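Local coordinates for protein (S)-ureidoglycine aminohydrolase (Escherichia coli, PDB 1RC6) that catalyses the stereospecific deamination of (S)-ureidoglycine to (S)-ureidoglycolate and ammonia, a manganese-dependent step in the anaerobic use of allantoin as a nitrogen source, at residues A[96-101]-A[145-149]. Sequence-based numbering, arbitrary orientation.
Sequences AEGKTF and WLVSG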
# COMPACT_ATOMS: atom_id res chain seq x y z
N ALA A 96 -0.59 3.58 18.82
CA ALA A 96 -2.04 3.44 18.68
C ALA A 96 -2.60 2.61 19.84
O ALA A 96 -1.90 1.76 20.40
CB ALA A 96 -2.40 2.77 17.35
N GLU A 97 -3.85 2.87 20.18
CA GLU A 97 -4.53 2.17 21.26
C GLU A 97 -3.62 2.03 22.49
O GLU A 97 -3.50 0.95 23.08
CB GLU A 97 -5.01 0.80 20.78
CG GLU A 97 -5.92 0.89 19.56
CD GLU A 97 -6.69 -0.38 19.30
OE1 GLU A 97 -6.12 -1.48 19.42
OE2 GLU A 97 -7.88 -0.29 18.94
N GLY A 98 -2.97 3.13 22.86
CA GLY A 98 -2.11 3.14 24.02
C GLY A 98 -0.83 2.34 23.94
O GLY A 98 -0.05 2.38 24.89
N LYS A 99 -0.60 1.61 22.86
CA LYS A 99 0.63 0.83 22.78
C LYS A 99 1.66 1.53 21.92
O LYS A 99 1.39 2.57 21.33
CB LYS A 99 0.34 -0.56 22.21
CG LYS A 99 -0.82 -1.27 22.87
CD LYS A 99 -1.12 -2.57 22.15
CE LYS A 99 -2.52 -3.06 22.44
NZ LYS A 99 -2.85 -4.25 21.58
N THR A 100 2.86 0.95 21.85
CA THR A 100 3.96 1.50 21.06
C THR A 100 4.58 0.38 20.24
O THR A 100 4.74 -0.72 20.74
CB THR A 100 5.07 2.11 21.95
OG1 THR A 100 4.59 3.32 22.55
CG2 THR A 100 6.31 2.42 21.13
N PHE A 101 4.93 0.66 18.99
CA PHE A 101 5.54 -0.35 18.15
C PHE A 101 6.80 0.17 17.48
O PHE A 101 6.81 1.26 16.91
CB PHE A 101 4.54 -0.81 17.09
CG PHE A 101 3.19 -1.17 17.64
CD1 PHE A 101 2.25 -0.19 17.90
CD2 PHE A 101 2.86 -2.50 17.91
CE1 PHE A 101 0.99 -0.52 18.43
CE2 PHE A 101 1.63 -2.85 18.43
CZ PHE A 101 0.68 -1.85 18.69
N TRP A 145 -9.73 -5.49 14.67
CA TRP A 145 -8.88 -5.12 15.80
C TRP A 145 -7.44 -4.82 15.38
O TRP A 145 -6.98 -5.25 14.32
CB TRP A 145 -8.89 -6.24 16.84
CG TRP A 145 -8.45 -7.54 16.30
CD1 TRP A 145 -7.17 -8.01 16.22
CD2 TRP A 145 -9.29 -8.55 15.73
NE1 TRP A 145 -7.16 -9.26 15.62
CE2 TRP A 145 -8.45 -9.62 15.32
CE3 TRP A 145 -10.68 -8.66 15.52
CZ2 TRP A 145 -8.95 -10.78 14.71
CZ3 TRP A 145 -11.18 -9.81 14.92
CH2 TRP A 145 -10.31 -10.86 14.52
N LEU A 146 -6.75 -4.07 16.23
CA LEU A 146 -5.37 -3.68 15.99
C LEU A 146 -4.53 -4.90 15.67
O LEU A 146 -4.62 -5.92 16.35
CB LEU A 146 -4.83 -2.96 17.23
CG LEU A 146 -3.37 -2.58 17.55
CD1 LEU A 146 -2.37 -3.26 16.65
CD2 LEU A 146 -3.24 -1.09 17.47
N VAL A 147 -3.73 -4.81 14.63
CA VAL A 147 -2.83 -5.89 14.26
C VAL A 147 -1.49 -5.24 13.91
O VAL A 147 -1.46 -4.20 13.26
CB VAL A 147 -3.34 -6.67 13.04
CG1 VAL A 147 -2.35 -7.77 12.69
CG2 VAL A 147 -4.69 -7.24 13.33
N SER A 148 -0.40 -5.85 14.35
CA SER A 148 0.92 -5.32 14.07
C SER A 148 1.96 -6.44 14.03
O SER A 148 1.80 -7.46 14.68
CB SER A 148 1.28 -4.28 15.13
OG SER A 148 2.53 -3.68 14.83
N GLY A 149 3.02 -6.25 13.26
CA GLY A 149 4.05 -7.26 13.17
C GLY A 149 5.04 -6.93 12.06
O GLY A 149 5.16 -5.77 11.65
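L146 reaches across to the hairpin 96-101, with CD1 turned chiefly to the ring of F101 and CD2 chiefly to A96 and the aliphatic part of E97. Its CG lies anti to the backbone N (chi1 168°), which carries the branched end away from its own backbone, just ahead of strand 147-150, and in among A96, E97 and F101. L146 CD2 settles 4.0 Å from A96 CB, while L146 CD1 meets the far end of the phenyl ring, 3.9 Å from F101 CZ. L146 and F101 run toward each other from their two segments, and the methyl comes to the ring obliquely.

Further along the same ring, S148 takes over. Its CB lies 3.6 Å from F101 CE2 and its OG 3.3 Å from F101 CD2, again at an oblique approach. The hydroxyl does not depend on the ring for a partner, being hydrogen-bonded to the carbonyl O of Y108 in strand 107-111.

At the turn, E97 and L146 pass side by side, pointing oppositely. The glutamate chain is stretched out past CG, and E97 CG lies 3.9 Å from L146 CD2; the carboxylate is tethered through OE2 to the hydroxyl of S115. A type I' turn from A96 to K99, closed by K99 N to A96 O at 2.8 Å, joins strands 91-96 and 99-104 and places E97 on the solvent-facing end of the hairpin.

The contact thus lies between two sheets of the N-terminal cupin domain: strand 147-150 edges the six-stranded sheet and 99-104 the three-stranded one. Between the segments, cohesion is mainly van der Waals and apolar, centred on L146, whereas E97 OE2 and the S148 hydroxyl find their hydrogen bonds elsewhere in the chain.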